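PDB 5EHK: lantibiotic dehydratase from Microbispora corallina, which probably dehydrates serine and threonine residues of the precursor peptide of the lantibiotic NAI-107, using glutamate delivered by glutamyl-tRNA. Local coordinates for residues V639-F642 with A643-N647. Residues are numbered along the deposited sequence; the frame is centred on the assembly and turned at random.
Sequences VSAF and AQAPN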
ATOM      1  N   VAL A 639      11.646 -17.419 -23.000  1.00 13.94           N
ATOM      2  CA  VAL A 639      10.767 -16.286 -23.256  1.00 12.09           C
ATOM      3  C   VAL A 639      10.038 -15.878 -21.979  1.00 10.53           C
ATOM      4  O   VAL A 639       9.532 -16.715 -21.234  1.00 11.87           O
ATOM      5  CB  VAL A 639       9.808 -16.578 -24.400  1.00 13.64           C
ATOM      6  CG1 VAL A 639       8.925 -15.369 -24.683  1.00 12.33           C
ATOM      7  CG2 VAL A 639      10.618 -16.985 -25.609  1.00 12.76           C
ATOM      8  N   SER A 640      10.011 -14.583 -21.725  1.00  9.26           N
ATOM      9  CA  SER A 640       9.444 -14.044 -20.500  1.00 10.10           C
ATOM     10  C   SER A 640       7.924 -14.102 -20.484  1.00 15.71           C
ATOM     11  O   SER A 640       7.274 -13.319 -21.186  1.00 15.84           O
ATOM     12  CB  SER A 640       9.843 -12.579 -20.370  1.00 10.17           C
ATOM     13  OG  SER A 640       9.172 -11.980 -19.275  1.00 16.00           O
ATOM     14  N   ALA A 641       7.344 -14.981 -19.668  1.00 13.58           N
ATOM     15  CA  ALA A 641       5.882 -15.051 -19.592  1.00 13.95           C
ATOM     16  C   ALA A 641       5.264 -13.699 -19.166  1.00 17.12           C
ATOM     17  O   ALA A 641       4.218 -13.288 -19.680  1.00 12.27           O
ATOM     18  CB  ALA A 641       5.438 -16.175 -18.666  1.00 11.92           C
ATOM     19  N   PHE A 642       5.944 -13.014 -18.248  1.00 14.82           N
ATOM     20  CA  PHE A 642       5.510 -11.725 -17.726  1.00 13.23           C
ATOM     21  C   PHE A 642       5.301 -10.714 -18.850  1.00 13.34           C
ATOM     22  O   PHE A 642       4.256 -10.068 -18.952  1.00 13.40           O
ATOM     23  CB  PHE A 642       6.548 -11.239 -16.711  1.00 12.69           C
ATOM     24  CG  PHE A 642       6.337  -9.840 -16.214  1.00 15.29           C
ATOM     25  CD1 PHE A 642       5.373  -9.567 -15.240  1.00 13.82           C
ATOM     26  CD2 PHE A 642       7.134  -8.795 -16.692  1.00 13.63           C
ATOM     27  CE1 PHE A 642       5.192  -8.268 -14.755  1.00 10.02           C
ATOM     28  CE2 PHE A 642       6.963  -7.487 -16.211  1.00 14.09           C
ATOM     29  CZ  PHE A 642       5.990  -7.228 -15.240  1.00 13.59           C
ATOM     30  N   ALA A 643       6.287 -10.607 -19.719  1.00 12.70           N
ATOM     31  CA  ALA A 643       6.260  -9.581 -20.740  1.00 12.49           C
ATOM     32  C   ALA A 643       5.656 -10.027 -22.049  1.00 10.26           C
ATOM     33  O   ALA A 643       5.238  -9.206 -22.829  1.00 14.54           O
ATOM     34  CB  ALA A 643       7.670  -9.035 -20.974  1.00 14.40           C
ATOM     35  N   GLN A 644       5.642 -11.322 -22.315  1.00 12.80           N
ATOM     36  CA  GLN A 644       5.379 -11.778 -23.666  1.00 10.65           C
ATOM     37  C   GLN A 644       4.234 -12.748 -23.793  1.00 13.11           C
ATOM     38  O   GLN A 644       3.947 -13.172 -24.912  1.00 11.72           O
ATOM     39  CB  GLN A 644       6.597 -12.472 -24.255  1.00 13.50           C
ATOM     40  CG  GLN A 644       7.847 -11.675 -24.214  1.00 17.03           C
ATOM     41  CD  GLN A 644       7.751 -10.419 -25.045  1.00 25.10           C
ATOM     42  OE1 GLN A 644       7.037 -10.370 -26.064  1.00 23.92           O
ATOM     43  NE2 GLN A 644       8.474  -9.383 -24.614  1.00 17.23           N
ATOM     44  N   ALA A 645       3.651 -13.198 -22.678  1.00 12.83           N
ATOM     45  CA  ALA A 645       2.660 -14.291 -22.777  1.00 11.82           C
ATOM     46  C   ALA A 645       1.210 -13.907 -22.577  1.00 12.02           C
ATOM     47  O   ALA A 645       0.879 -13.160 -21.651  1.00 14.34           O
ATOM     48  CB  ALA A 645       3.014 -15.436 -21.846  1.00 11.47           C
ATOM     49  N   PRO A 646       0.332 -14.461 -23.424  1.00 15.10           N
ATOM     50  CA  PRO A 646      -1.107 -14.359 -23.159  1.00 12.00           C
ATOM     51  C   PRO A 646      -1.406 -14.859 -21.750  1.00 12.96           C
ATOM     52  O   PRO A 646      -0.744 -15.814 -21.298  1.00 12.04           O
ATOM     53  CB  PRO A 646      -1.739 -15.278 -24.240  1.00  9.57           C
ATOM     54  CG  PRO A 646      -0.624 -16.100 -24.784  1.00 11.01           C
ATOM     55  CD  PRO A 646       0.624 -15.250 -24.636  1.00 12.48           C
ATOM     56  N   ASN A 647      -2.352 -14.215 -21.057  1.00 11.68           N
ATOM     57  CA  ASN A 647      -2.622 -14.539 -19.651  1.00 12.19           C
ATOM     58  C   ASN A 647      -2.768 -16.021 -19.272  1.00 11.56           C
ATOM     59  O   ASN A 647      -2.157 -16.468 -18.299  1.00 12.40           O
ATOM     60  CB  ASN A 647      -3.791 -13.721 -19.088  1.00 12.91           C
ATOM     61  CG  ASN A 647      -3.466 -12.252 -18.966  1.00 15.78           C
ATOM     62  OD1 ASN A 647      -2.299 -11.851 -19.032  1.00 15.90           O
ATOM     63  ND2 ASN A 647      -4.499 -11.429 -18.789  1.00 17.68           N
TER
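S640 caps the single-turn helix 641-644 at its N-terminus: its OG accepts the backbone N-H of A643, three residues on, at 3.2 Å and with a fairly straight N-H...O angle of 159°. With OG placed anti to the backbone N (chi1 173°), the hydroxyl sits beside the serine's own carbonyl carbon and faces the A643 N-H, and OG also lies 3.7 Å from A643 CB. The carbonyl of the same serine is engaged as well. S640 O takes the N-H of Q644 at 2.8 Å and has a weak second bond from A643 N. One residue further, A645 N donates to A641 O at 3.1 Å, just where the chain leaves helical geometry. A641 CB and A645 CB meet at 4.1 Å; A641 also touches F653 of helix 647-656, and A645 touches F572 of strand 566-572. Ahead of the cap, V639 CG1 rests on Q644 CB at 3.7 Å, the two side chains crossing at about a right angle. A bend at chi2 (-63°) carries the glutamine amide off to S576, whose N-H is accepted by OE1. The hydroxyl bond to the i+3 N-H is a classic serine N-cap, and the carbonyl bond to Q644 is the first i to i+4 backbone bond of a short helical turn that joins strand 629-634 to helix 647-656 in the lantibiotic dehydratase N-terminal region.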